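Local coordinates for putative esterase MT1895 (Mycobacterium tuberculosis, PDB 3S4K), which probably hydrolyses acyl-CoA thioesters, possibly 1,4-dihydroxy-2-naphthoyl-CoA, as a hotdog-fold thioesterase of the PaaI family, at residues Q116-T121 against V135-L140. Numbering follows the deposited sequence.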
loop_
_atom_site.group_PDB
_atom_site.type_symbol
_atom_site.label_atom_id
_atom_site.label_comp_id
_atom_site.label_asym_id
_atom_site.label_seq_id
_atom_site.Cartn_x
_atom_site.Cartn_y
_atom_site.Cartn_z
ATOM N N GLN A 116 -15.335 -10.316 -1.599
ATOM C CA GLN A 116 -14.265 -11.282 -1.592
ATOM C C GLN A 116 -13.178 -10.846 -0.631
ATOM O O GLN A 116 -12.947 -9.648 -0.420
ATOM C CB GLN A 116 -13.664 -11.529 -2.988
ATOM C CG GLN A 116 -14.665 -11.677 -4.107
ATOM C CD GLN A 116 -14.020 -12.021 -5.423
ATOM O OE1 GLN A 116 -13.079 -12.840 -5.468
ATOM N NE2 GLN A 116 -14.508 -11.402 -6.513
ATOM N N LEU A 117 -12.484 -11.839 -0.095
ATOM C CA LEU A 117 -11.354 -11.619 0.762
ATOM C C LEU A 117 -10.222 -12.533 0.262
ATOM O O LEU A 117 -10.398 -13.764 0.179
ATOM C CB LEU A 117 -11.756 -11.867 2.230
ATOM C CG LEU A 117 -10.692 -11.547 3.280
ATOM C CD1 LEU A 117 -10.451 -10.060 3.372
ATOM C CD2 LEU A 117 -11.033 -12.134 4.650
ATOM N N TRP A 118 -9.069 -11.946 -0.075
ATOM C CA TRP A 118 -7.910 -12.666 -0.608
ATOM C C TRP A 118 -6.669 -12.436 0.262
ATOM O O TRP A 118 -6.464 -11.332 0.762
ATOM C CB TRP A 118 -7.572 -12.216 -2.036
ATOM C CG TRP A 118 -8.594 -12.696 -3.041
ATOM C CD1 TRP A 118 -9.778 -12.123 -3.335
ATOM C CD2 TRP A 118 -8.498 -13.861 -3.864
ATOM N NE1 TRP A 118 -10.438 -12.840 -4.305
ATOM C CE2 TRP A 118 -9.683 -13.932 -4.632
ATOM C CE3 TRP A 118 -7.534 -14.860 -4.017
ATOM C CZ2 TRP A 118 -9.913 -14.953 -5.564
ATOM C CZ3 TRP A 118 -7.783 -15.884 -4.911
ATOM C CH2 TRP A 118 -8.957 -15.916 -5.682
ATOM N N LEU A 119 -5.865 -13.490 0.448
ATOM C CA LEU A 119 -4.567 -13.426 1.132
ATOM C C LEU A 119 -3.450 -13.434 0.084
ATOM O O LEU A 119 -3.442 -14.277 -0.825
ATOM C CB LEU A 119 -4.381 -14.647 2.033
ATOM C CG LEU A 119 -2.971 -14.878 2.557
ATOM C CD1 LEU A 119 -2.608 -13.758 3.509
ATOM C CD2 LEU A 119 -2.895 -16.231 3.281
ATOM N N VAL A 120 -2.503 -12.514 0.223
ATOM C CA VAL A 120 -1.341 -12.462 -0.652
ATOM C C VAL A 120 -0.093 -12.499 0.210
ATOM O O VAL A 120 0.041 -11.710 1.159
ATOM C CB VAL A 120 -1.333 -11.187 -1.502
ATOM C CG1 VAL A 120 -0.132 -11.190 -2.468
ATOM C CG2 VAL A 120 -2.674 -11.019 -2.237
ATOM N N THR A 121 0.816 -13.413 -0.130
ATOM C CA THR A 121 2.075 -13.604 0.603
ATOM C C THR A 121 3.215 -13.296 -0.359
ATOM O O THR A 121 3.290 -13.869 -1.458
ATOM C CB THR A 121 2.217 -15.042 1.169
ATOM O OG1 THR A 121 1.037 -15.374 1.914
ATOM C CG2 THR A 121 3.488 -15.197 2.065
ATOM N N VAL A 135 -6.743 -8.490 1.326
ATOM C CA VAL A 135 -7.486 -7.484 0.612
ATOM C C VAL A 135 -8.959 -7.853 0.563
ATOM O O VAL A 135 -9.306 -8.957 0.133
ATOM C CB VAL A 135 -6.921 -7.321 -0.811
ATOM C CG1 VAL A 135 -7.666 -6.217 -1.575
ATOM C CG2 VAL A 135 -5.423 -7.044 -0.752
ATOM N N ARG A 136 -9.805 -6.912 0.986
ATOM C CA ARG A 136 -11.255 -7.069 0.954
ATOM C C ARG A 136 -11.772 -6.265 -0.225
ATOM O O ARG A 136 -11.418 -5.084 -0.373
ATOM C CB ARG A 136 -11.871 -6.598 2.257
ATOM C CG ARG A 136 -13.407 -6.664 2.294
ATOM C CD ARG A 136 -13.931 -6.244 3.631
ATOM N NE ARG A 136 -13.706 -7.281 4.631
ATOM C CZ ARG A 136 -14.446 -8.378 4.785
ATOM N NH1 ARG A 136 -15.482 -8.642 3.991
ATOM N NH2 ARG A 136 -14.102 -9.263 5.720
ATOM N N LEU A 137 -12.584 -6.910 -1.065
ATOM C CA LEU A 137 -13.131 -6.289 -2.261
ATOM C C LEU A 137 -14.648 -6.386 -2.270
ATOM O O LEU A 137 -15.213 -7.348 -1.776
ATOM C CB LEU A 137 -12.567 -6.952 -3.521
ATOM C CG LEU A 137 -11.046 -6.851 -3.683
ATOM C CD1 LEU A 137 -10.401 -8.172 -3.251
ATOM C CD2 LEU A 137 -10.621 -6.375 -5.110
ATOM N N GLN A 138 -15.281 -5.385 -2.876
ATOM C CA GLN A 138 -16.678 -5.439 -3.236
ATOM C C GLN A 138 -16.844 -5.928 -4.665
ATOM O O GLN A 138 -16.140 -5.466 -5.568
ATOM C CB GLN A 138 -17.284 -4.024 -3.160
ATOM C CG GLN A 138 -18.012 -3.759 -1.926
ATOM C CD GLN A 138 -18.721 -2.401 -1.922
ATOM O OE1 GLN A 138 -19.070 -1.815 -2.969
ATOM N NE2 GLN A 138 -18.941 -1.907 -0.739
ATOM N N ASN A 139 -17.782 -6.845 -4.879
ATOM C CA ASN A 139 -18.202 -7.209 -6.226
ATOM C C ASN A 139 -19.245 -6.201 -6.704
ATOM O O ASN A 139 -20.175 -5.910 -5.981
ATOM C CB ASN A 139 -18.812 -8.603 -6.226
ATOM C CG ASN A 139 -17.811 -9.682 -5.824
ATOM O OD1 ASN A 139 -16.613 -9.589 -6.135
ATOM N ND2 ASN A 139 -18.301 -10.713 -5.124
ATOM N N LEU A 140 -19.091 -5.702 -7.925
ATOM C CA LEU A 140 -19.996 -4.722 -8.510
ATOM C C LEU A 140 -20.689 -5.371 -9.679
ATOM O O LEU A 140 -20.043 -6.037 -10.477
ATOM C CB LEU A 140 -19.203 -3.529 -9.016
ATOM C CG LEU A 140 -18.396 -2.776 -7.967
ATOM C CD1 LEU A 140 -17.465 -1.754 -8.655
ATOM C CD2 LEU A 140 -19.322 -2.106 -6.951
#
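The amide of Gln116 reaches across to that of Asn139, the two planes turned 54° apart, while Leu117 CD1 lies over one face of the Arg136 guanidinium. Leu137 CD1 approaches the Trp118 ring obliquely, 4.0 Å from Trp118 CD1, and Gln116 CD lies at the ring's edge, in its plane. Glutamine suits this place because its amide both gives and accepts. Gln116 NE2 donates an almost straight bond of 2.8 Å to Asn139 OD1, with the acceptor in the plane of the Gln116 amide, and Gln116 OE1 takes the indole N-H from Trp118 NE1 at 2.9 Å, the donor standing above the carbonyl plane. With CG anti to the carbonyl carbon (chi1 -44°) and the chain extended beyond it, the Gln116 amide reaches both partners. With a further bond from Gln116 NE2 to Ala71 O, three hydrogen bonds hold the amide and fix its rotation. Asparagine serves likewise: Asn139 ND2 donates to Arg113 O.

The two backbones form an antiparallel ladder: hydrogen-bonded pairs Gln116-Leu137 and Trp118-Val135 flank the non-hydrogen-bonded pair Leu117-Arg136. There Leu117 CD1 packs on aliphatic Arg136 CB at 3.9 Å, while Arg136 NH1 bonds Gln115 OE1 on this partly exposed face. The opposite face, where Trp118, Val135 and Leu137 supply apolar bulk, packs against helix 56-75, the central helix wrapped by the hotdog sheet; strands 100-108 and 83-93 flank this hairpin on either side.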